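PDB 3WG9: redox-sensing transcriptional repressor Rex from Thermoanaerobacter ethanolicus, which probably represses transcription as a homodimer whose DNA binding responds to the cellular NADH/NAD+ balance. Local coordinates for residues 86-91 with 136-141; 150-155 with 161-166; 202-205 with 211-214. One frame throughout, in Å; residues are numbered along the deposited sequence.

How the contacts relate
From the N terminus, the chain passes the winged-helix DNA-binding part before entering the Rossmann domain, where contact 1 closes a loop of 44 residues by packing helix 138-144 against strand 85-90. Contact 2 follows with a tight closure: six residues, 153-158, lead from strand 149-152 into helix 159-168, which turns back over it. Contact 3 joins two places on the one C-terminal helix. The three are in series, neither nested nor crossed. Contacts 1 and 2 touch, their strands being neighbours in the parallel sheet, and Glu136 forms a salt bridge with Arg165. Contact 3 stands apart, its centre about 37 Å from that of contact 2, on the helix that packs against the second subunit.

Contact 1: residues 86-91 with 136-141; sequences NTIIIG and ETVEDF
Ile88, in the central strand 85-90 of the parallel sheet, meets helix 138-144 with both of its branches. Its side chain leaves the strand toward the helix, and the CG1 branch is stretched out (chi2 -177°), so that its terminal methyl CD1 lies 3.5 Å from Val138 CG2. The two side chains meet at a slant. The shorter branch serves a different partner: Ile88 CG2 rests 3.8 Å from Phe141 CE2, with Phe141 CD2 a little farther off. Here the isoleucine and the phenylalanine run alongside each other in opposite senses. Having CG anti to the backbone N (chi1 -175°) carries the Phe141 ring from the helix across to the strand, while Phe116 of strand 110-117 meets it in an edge-to-face pair.

Two residues on, Ile90 returns to the same face of the sheet. Its CB points neither straight at the helix nor from it, but the end of the side chain comes nearer, and Ile90 CD1 lies 4.0 Å from Val138 CG2, the two side chains crossing almost at a right angle. Thus a single valine methyl is touched by two isoleucine ends, which suits a compact, branched residue on the inner side of the helix. Ile90 also touches Ile154 and Thr162, residues of the dinucleotide site. The strand ends at Ile90, and Gly91 follows, its backbone angles (phi 115°) suiting a residue without a side chain, at the start of the predicted Rossmann-type GxGxxG turn.

Every group that meets between the two segments is hydrocarbon, so the helix is held to the sheet by shape and by exclusion of water. Isoleucine suits position 88 because its CD1 and CG2 meet Val138 and Phe141, one turn apart.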
loop_
_atom_site.group_PDB
_atom_site.type_symbol
_atom_site.label_atom_id
_atom_site.label_comp_id
_atom_site.label_asym_id
_atom_site.label_seq_id
_atom_site.Cartn_x
_atom_site.Cartn_y
_atom_site.Cartn_z
ATOM N N ASN B 86 7.296 10.039 -16.650
ATOM C CA ASN B 86 7.757 11.259 -15.970
ATOM C C ASN B 86 6.798 11.571 -14.814
ATOM O O ASN B 86 5.597 11.634 -15.035
ATOM C CB ASN B 86 7.742 12.394 -16.969
ATOM C CG ASN B 86 8.784 12.192 -18.096
ATOM O OD1 ASN B 86 9.744 11.432 -17.921
ATOM N ND2 ASN B 86 8.540 12.809 -19.252
ATOM N N THR B 87 7.358 11.747 -13.623
ATOM C CA THR B 87 6.625 12.002 -12.408
ATOM C C THR B 87 7.006 13.337 -11.799
ATOM O O THR B 87 8.125 13.846 -11.984
ATOM C CB THR B 87 6.880 10.869 -11.380
ATOM O OG1 THR B 87 8.243 10.931 -10.922
ATOM C CG2 THR B 87 6.583 9.499 -12.053
ATOM N N ILE B 88 6.097 13.888 -11.026
ATOM C CA ILE B 88 6.406 14.948 -10.112
ATOM C C ILE B 88 5.807 14.569 -8.790
ATOM O O ILE B 88 4.854 13.803 -8.735
ATOM C CB ILE B 88 5.805 16.303 -10.551
ATOM C CG1 ILE B 88 4.275 16.242 -10.711
ATOM C CG2 ILE B 88 6.426 16.747 -11.876
ATOM C CD1 ILE B 88 3.637 17.563 -11.220
ATOM N N ILE B 89 6.356 15.126 -7.720
ATOM C CA ILE B 89 5.768 14.946 -6.385
ATOM C C ILE B 89 5.326 16.290 -5.921
ATOM O O ILE B 89 6.106 17.277 -6.023
ATOM C CB ILE B 89 6.891 14.402 -5.449
ATOM C CG1 ILE B 89 7.172 12.963 -5.866
ATOM C CG2 ILE B 89 6.480 14.428 -3.966
ATOM C CD1 ILE B 89 8.317 12.277 -5.078
ATOM N N ILE B 90 4.113 16.346 -5.368
ATOM C CA ILE B 90 3.593 17.541 -4.747
ATOM C C ILE B 90 3.669 17.323 -3.211
ATOM O O ILE B 90 3.072 16.361 -2.657
ATOM C CB ILE B 90 2.133 17.831 -5.098
ATOM C CG1 ILE B 90 1.820 17.685 -6.604
ATOM C CG2 ILE B 90 1.731 19.241 -4.521
ATOM C CD1 ILE B 90 2.756 18.515 -7.459
ATOM N N GLY B 91 4.449 18.174 -2.557
ATOM C CA GLY B 91 4.678 18.060 -1.075
ATOM C C GLY B 91 6.144 17.728 -0.825
ATOM O O GLY B 91 6.615 16.669 -1.255
ATOM N N GLU B 136 2.831 26.985 -7.326
ATOM C CA GLU B 136 2.103 27.871 -8.283
ATOM C C GLU B 136 2.644 27.718 -9.726
ATOM O O GLU B 136 1.998 28.152 -10.674
ATOM C CB GLU B 136 2.132 29.362 -7.856
ATOM C CG GLU B 136 1.097 29.718 -6.739
ATOM C CD GLU B 136 -0.355 29.300 -7.042
ATOM O OE1 GLU B 136 -0.880 28.504 -6.242
ATOM O OE2 GLU B 136 -0.963 29.717 -8.054
ATOM N N THR B 137 3.832 27.134 -9.924
ATOM C CA THR B 137 4.329 26.939 -11.303
ATOM C C THR B 137 4.018 25.547 -11.872
ATOM O O THR B 137 4.488 25.192 -12.952
ATOM C CB THR B 137 5.833 27.109 -11.409
ATOM O OG1 THR B 137 6.487 26.124 -10.588
ATOM C CG2 THR B 137 6.206 28.516 -10.911
ATOM N N VAL B 138 3.282 24.735 -11.119
ATOM C CA VAL B 138 3.239 23.322 -11.511
ATOM C C VAL B 138 2.479 23.104 -12.841
ATOM O O VAL B 138 2.792 22.200 -13.604
ATOM C CB VAL B 138 2.687 22.435 -10.341
ATOM C CG1 VAL B 138 1.147 22.707 -10.156
ATOM C CG2 VAL B 138 2.979 20.958 -10.614
ATOM N N GLU B 139 1.460 23.899 -13.115
ATOM C CA GLU B 139 0.678 23.651 -14.320
ATOM C C GLU B 139 1.515 23.859 -15.575
ATOM O O GLU B 139 1.495 23.063 -16.509
ATOM C CB GLU B 139 -0.550 24.562 -14.332
ATOM C CG GLU B 139 -1.566 24.093 -13.305
ATOM C CD GLU B 139 -2.679 25.089 -13.152
ATOM O OE1 GLU B 139 -3.398 25.320 -14.148
ATOM O OE2 GLU B 139 -2.844 25.620 -12.045
ATOM N N ASP B 140 2.259 24.959 -15.570
ATOM C CA ASP B 140 3.173 25.217 -16.665
ATOM C C ASP B 140 4.222 24.088 -16.779
ATOM O O ASP B 140 4.531 23.611 -17.859
ATOM C CB ASP B 140 3.860 26.565 -16.451
ATOM C CG ASP B 140 4.832 26.894 -17.590
ATOM O OD1 ASP B 140 4.385 27.405 -18.642
ATOM O OD2 ASP B 140 6.048 26.616 -17.424
ATOM N N PHE B 141 4.717 23.628 -15.637
ATOM C CA PHE B 141 5.789 22.643 -15.634
ATOM C C PHE B 141 5.276 21.329 -16.253
ATOM O O PHE B 141 5.990 20.656 -17.018
ATOM C CB PHE B 141 6.256 22.400 -14.195
ATOM C CG PHE B 141 7.437 21.501 -14.098
ATOM C CD1 PHE B 141 8.727 22.034 -14.072
ATOM C CD2 PHE B 141 7.259 20.109 -14.017
ATOM C CE1 PHE B 141 9.835 21.195 -13.973
ATOM C CE2 PHE B 141 8.350 19.256 -13.939
ATOM C CZ PHE B 141 9.642 19.798 -13.915
#

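Contact 2: residues 150-155 with 161-166; sequences GILCIP and YTADRL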
loop_
_atom_site.group_PDB
_atom_site.type_symbol
_atom_site.label_atom_id
_atom_site.label_comp_id
_atom_site.label_asym_id
_atom_site.label_seq_id
_atom_site.Cartn_x
_atom_site.Cartn_y
_atom_site.Cartn_z
ATOM N N GLY B 150 1.232 12.589 -11.331
ATOM C CA GLY B 150 1.427 13.549 -10.205
ATOM C C GLY B 150 1.241 12.728 -8.913
ATOM O O GLY B 150 0.253 12.001 -8.722
ATOM N N ILE B 151 2.229 12.762 -8.037
ATOM C CA ILE B 151 2.122 12.020 -6.770
ATOM C C ILE B 151 1.807 13.006 -5.667
ATOM O O ILE B 151 2.541 14.019 -5.538
ATOM C CB ILE B 151 3.467 11.366 -6.483
ATOM C CG1 ILE B 151 3.856 10.498 -7.688
ATOM C CG2 ILE B 151 3.446 10.607 -5.076
ATOM C CD1 ILE B 151 5.280 9.890 -7.634
ATOM N N LEU B 152 0.730 12.771 -4.904
ATOM C CA LEU B 152 0.244 13.746 -3.950
ATOM C C LEU B 152 0.693 13.363 -2.557
ATOM O O LEU B 152 0.315 12.274 -2.065
ATOM C CB LEU B 152 -1.296 13.912 -3.959
ATOM C CG LEU B 152 -2.041 14.372 -5.213
ATOM C CD1 LEU B 152 -3.558 14.416 -4.873
ATOM C CD2 LEU B 152 -1.569 15.753 -5.692
ATOM N N CYS B 153 1.552 14.198 -1.963
ATOM C CA CYS B 153 2.092 13.940 -0.601
ATOM C C CYS B 153 1.882 15.197 0.258
ATOM O O CYS B 153 2.764 15.650 0.990
ATOM C CB CYS B 153 3.589 13.685 -0.759
ATOM S SG CYS B 153 3.948 12.135 -1.646
ATOM N N ILE B 154 0.778 15.879 0.036
ATOM C CA ILE B 154 0.508 17.117 0.772
ATOM C C ILE B 154 -0.569 16.910 1.818
ATOM O O ILE B 154 -1.220 15.857 1.837
ATOM C CB ILE B 154 0.011 18.191 -0.181
ATOM C CG1 ILE B 154 -0.861 17.593 -1.291
ATOM C CG2 ILE B 154 1.194 18.957 -0.756
ATOM C CD1 ILE B 154 -1.652 18.683 -1.922
ATOM N N PRO B 155 -0.808 17.913 2.688
ATOM C CA PRO B 155 -1.899 17.712 3.651
ATOM C C PRO B 155 -3.256 17.712 2.952
ATOM O O PRO B 155 -3.360 18.159 1.819
ATOM C CB PRO B 155 -1.788 18.934 4.577
ATOM C CG PRO B 155 -0.532 19.630 4.222
ATOM C CD PRO B 155 -0.188 19.246 2.821
ATOM N N TYR B 161 -8.067 20.707 -4.477
ATOM C CA TYR B 161 -7.739 21.835 -5.334
ATOM C C TYR B 161 -6.448 21.506 -6.098
ATOM O O TYR B 161 -6.341 21.750 -7.297
ATOM C CB TYR B 161 -7.595 23.115 -4.496
ATOM C CG TYR B 161 -7.024 24.258 -5.301
ATOM C CD1 TYR B 161 -7.697 24.760 -6.414
ATOM C CD2 TYR B 161 -5.773 24.783 -4.980
ATOM C CE1 TYR B 161 -7.157 25.816 -7.164
ATOM C CE2 TYR B 161 -5.224 25.816 -5.704
ATOM C CZ TYR B 161 -5.918 26.327 -6.789
ATOM O OH TYR B 161 -5.334 27.325 -7.501
ATOM N N THR B 162 -5.484 20.900 -5.416
ATOM C CA THR B 162 -4.234 20.529 -6.059
ATOM C C THR B 162 -4.499 19.499 -7.148
ATOM O O THR B 162 -3.994 19.633 -8.230
ATOM C CB THR B 162 -3.180 20.055 -5.036
ATOM O OG1 THR B 162 -2.923 21.145 -4.160
ATOM C CG2 THR B 162 -1.832 19.679 -5.729
ATOM N N ALA B 163 -5.344 18.504 -6.871
ATOM C CA ALA B 163 -5.685 17.466 -7.874
ATOM C C ALA B 163 -6.365 18.155 -9.077
ATOM O O ALA B 163 -6.076 17.849 -10.239
ATOM C CB ALA B 163 -6.603 16.431 -7.234
ATOM N N ASP B 164 -7.225 19.143 -8.811
ATOM C CA ASP B 164 -7.915 19.819 -9.946
ATOM C C ASP B 164 -6.943 20.565 -10.851
ATOM O O ASP B 164 -7.130 20.574 -12.061
ATOM C CB ASP B 164 -8.959 20.831 -9.439
ATOM C CG ASP B 164 -10.172 20.164 -8.785
ATOM O OD1 ASP B 164 -10.387 18.946 -8.984
ATOM O OD2 ASP B 164 -10.931 20.871 -8.086
ATOM N N ARG B 165 -5.934 21.203 -10.261
ATOM C CA ARG B 165 -4.925 21.926 -11.009
ATOM C C ARG B 165 -4.146 20.950 -11.870
ATOM O O ARG B 165 -3.806 21.273 -13.024
ATOM C CB ARG B 165 -3.896 22.604 -10.078
ATOM C CG ARG B 165 -4.493 23.672 -9.162
ATOM C CD ARG B 165 -3.333 24.237 -8.415
ATOM N NE ARG B 165 -2.561 25.121 -9.274
ATOM C CZ ARG B 165 -1.773 26.037 -8.769
ATOM N NH1 ARG B 165 -1.673 26.092 -7.436
ATOM N NH2 ARG B 165 -1.131 26.886 -9.563
ATOM N N LEU B 166 -3.747 19.807 -11.284
ATOM C CA LEU B 166 -2.944 18.849 -12.123
ATOM C C LEU B 166 -3.756 18.346 -13.286
ATOM O O LEU B 166 -3.265 18.190 -14.409
ATOM C CB LEU B 166 -2.450 17.614 -11.327
ATOM C CG LEU B 166 -1.708 17.899 -10.034
ATOM C CD1 LEU B 166 -1.274 16.582 -9.365
ATOM C CD2 LEU B 166 -0.521 18.784 -10.208
#
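Leu152 and Leu166 form the aliphatic centre of this contact, in which helix 161-166 runs antiparallel to strand 150-152 (178°, axes 10.2 Å apart), within the beta-alpha-beta unit that strand 173-176 completes. Leu152 CD2 lies 3.8 Å from Leu166 CD1 and 3.9 Å from Thr162 CG2, its side chain passing both partners in the opposite sense. Its other methyl, CD1, approaches Ala163 CB at 4.3 Å, where a small residue lets the helix come close. With no side chain at Gly150, the Leu166 methyl CD1 can approach the strand backbone, 4.1 Å from Gly150 CA.

The mixed contact lies beyond the strand. Ile154 and Thr162 meet tip to tip, Ile154 CD1 standing 3.6 Å from Thr162 OG1. The hydroxyl is hydrogen-bonded instead to the carbonyl O of Asn158. With OG1 beside the backbone N (chi1 -62°), CG2 lies anti to that N and faces Leu152 and Ile154.

Both Ile154 and Thr162 belong to the NADH site seen in this protein, although no ligand is bound to this chain. Threonine suits the border between two environments: its CG2 packs in the aliphatic core, while its hydroxyl is held by Asn158, just before the helix.

Contact 3: residues 202-205 with 211-214; sequences VSYR and LFKK
Tyr204 and Leu211 have the closest CA atoms between the two segments, 9.1 Å apart, because both segments belong to one continuous helix, 195-214, and lie about two turns from each other on it. The side chains bridge that gap by leaning together. With CG anti to its backbone N (chi1 174°), Tyr204 sends its ring along the helix toward the C terminus, whereas Leu211 and Phe212 reach back toward the N terminus. Tyr204 CE1 and Leu211 CD2 stand 4.3 Å apart, a loose aliphatic-aromatic contact.

The phenol end goes farther. Tyr204 OH arrives at the rim of the Phe212 ring, near the plane of that ring, 4.0 Å from Phe212 CE2, and the two side chains pass at a slant. The oxygen thus faces the C-H border of the phenylalanine and not its pi cloud, an approach in which the slightly positive ring hydrogens would probably suit an electron-rich atom. The hydroxyl's hydrogen bond is to Glu208 OE2, one turn farther on, between the two segments.

The second subunit packs against this part of the helix. Its Val7 lies on both Tyr204 and Phe212, and the next residue after the tyrosine, Arg205, forms a salt bridge with Glu191 of the second subunit. The helix thus reaches out to the partner, consistent with the domain-swapped C-terminal helix of Rex dimers.

Tyrosine suits its place because it is long enough to span two turns, with ring carbons for Leu211, a side chain that also packs on Val7 of the second subunit, and a polar end that a glutamate can hold. The contact is therefore a mixed one, in which apolar surface is shared with the partner subunit while the buried hydroxyl stays satisfied.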
loop_
_atom_site.group_PDB
_atom_site.type_symbol
_atom_site.label_atom_id
_atom_site.label_comp_id
_atom_site.label_asym_id
_atom_site.label_seq_id
_atom_site.Cartn_x
_atom_site.Cartn_y
_atom_site.Cartn_z
ATOM N N VAL B 202 -3.292 -6.096 10.552
ATOM C CA VAL B 202 -2.532 -6.487 11.712
ATOM C C VAL B 202 -3.542 -6.468 12.901
ATOM O O VAL B 202 -3.530 -7.365 13.732
ATOM C CB VAL B 202 -1.370 -5.485 11.972
ATOM C CG1 VAL B 202 -0.672 -5.761 13.319
ATOM C CG2 VAL B 202 -0.419 -5.483 10.765
ATOM N N SER B 203 -4.389 -5.454 13.021
ATOM C CA SER B 203 -5.391 -5.507 14.097
ATOM C C SER B 203 -6.263 -6.772 13.943
ATOM O O SER B 203 -6.657 -7.413 14.946
ATOM C CB SER B 203 -6.227 -4.232 14.152
ATOM O OG SER B 203 -6.604 -3.815 12.851
ATOM N N TYR B 204 -6.580 -7.116 12.697
ATOM C CA TYR B 204 -7.418 -8.282 12.474
ATOM C C TYR B 204 -6.762 -9.539 13.009
ATOM O O TYR B 204 -7.383 -10.324 13.774
ATOM C CB TYR B 204 -7.831 -8.421 11.016
ATOM C CG TYR B 204 -8.580 -9.728 10.811
ATOM C CD1 TYR B 204 -9.953 -9.754 10.599
ATOM C CD2 TYR B 204 -7.896 -10.925 10.798
ATOM C CE1 TYR B 204 -10.632 -10.990 10.416
ATOM C CE2 TYR B 204 -8.546 -12.143 10.630
ATOM C CZ TYR B 204 -9.904 -12.165 10.421
ATOM O OH TYR B 204 -10.511 -13.405 10.219
ATOM N N ARG B 205 -5.469 -9.676 12.728
ATOM C CA ARG B 205 -4.773 -10.898 13.089
ATOM C C ARG B 205 -4.429 -11.008 14.552
ATOM O O ARG B 205 -4.403 -12.129 15.087
ATOM C CB ARG B 205 -3.505 -11.080 12.249
ATOM C CG ARG B 205 -3.833 -11.478 10.826
ATOM C CD ARG B 205 -2.545 -11.584 9.999
ATOM N NE ARG B 205 -2.328 -10.307 9.327
ATOM C CZ ARG B 205 -1.294 -10.093 8.519
ATOM N NH1 ARG B 205 -0.423 -11.092 8.319
ATOM N NH2 ARG B 205 -1.148 -8.930 7.902
ATOM N N LEU B 211 -11.778 -13.593 18.275
ATOM C CA LEU B 211 -13.018 -13.406 17.533
ATOM C C LEU B 211 -13.759 -14.726 17.340
ATOM O O LEU B 211 -14.987 -14.765 17.420
ATOM C CB LEU B 211 -12.729 -12.795 16.164
ATOM C CG LEU B 211 -13.800 -12.572 15.099
ATOM C CD1 LEU B 211 -14.885 -11.600 15.590
ATOM C CD2 LEU B 211 -13.157 -12.058 13.754
ATOM N N PHE B 212 -13.020 -15.779 17.012
ATOM C CA PHE B 212 -13.610 -17.093 16.798
ATOM C C PHE B 212 -13.757 -17.909 18.081
ATOM O O PHE B 212 -14.263 -19.013 18.019
ATOM C CB PHE B 212 -12.813 -17.889 15.762
ATOM C CG PHE B 212 -13.035 -17.422 14.384
ATOM C CD1 PHE B 212 -14.090 -17.911 13.638
ATOM C CD2 PHE B 212 -12.252 -16.396 13.850
ATOM C CE1 PHE B 212 -14.330 -17.430 12.365
ATOM C CE2 PHE B 212 -12.475 -15.921 12.578
ATOM C CZ PHE B 212 -13.499 -16.433 11.814
ATOM N N LYS B 213 -13.219 -17.421 19.195
ATOM C CA LYS B 213 -13.445 -17.994 20.516
ATOM C C LYS B 213 -14.705 -17.312 21.065
ATOM O O LYS B 213 -15.604 -17.969 21.578
ATOM C CB LYS B 213 -12.286 -17.651 21.455
ATOM C CG LYS B 213 -11.340 -18.762 21.914
ATOM C CD LYS B 213 -10.466 -18.211 23.060
ATOM C CE LYS B 213 -9.705 -16.938 22.610
ATOM N NZ LYS B 213 -9.725 -15.727 23.523
ATOM N N LYS B 214 -14.757 -15.985 20.965
ATOM C CA LYS B 214 -15.981 -15.206 21.195
ATOM C C LYS B 214 -17.140 -15.839 20.420
ATOM O O LYS B 214 -17.795 -16.772 20.914
ATOM C CB LYS B 214 -15.787 -13.745 20.738
ATOM C CG LYS B 214 -15.366 -12.773 21.835
ATOM C CD LYS B 214 -15.929 -11.380 21.564
ATOM C CE LYS B 214 -15.344 -10.748 20.299
ATOM N NZ LYS B 214 -14.208 -9.865 20.665
#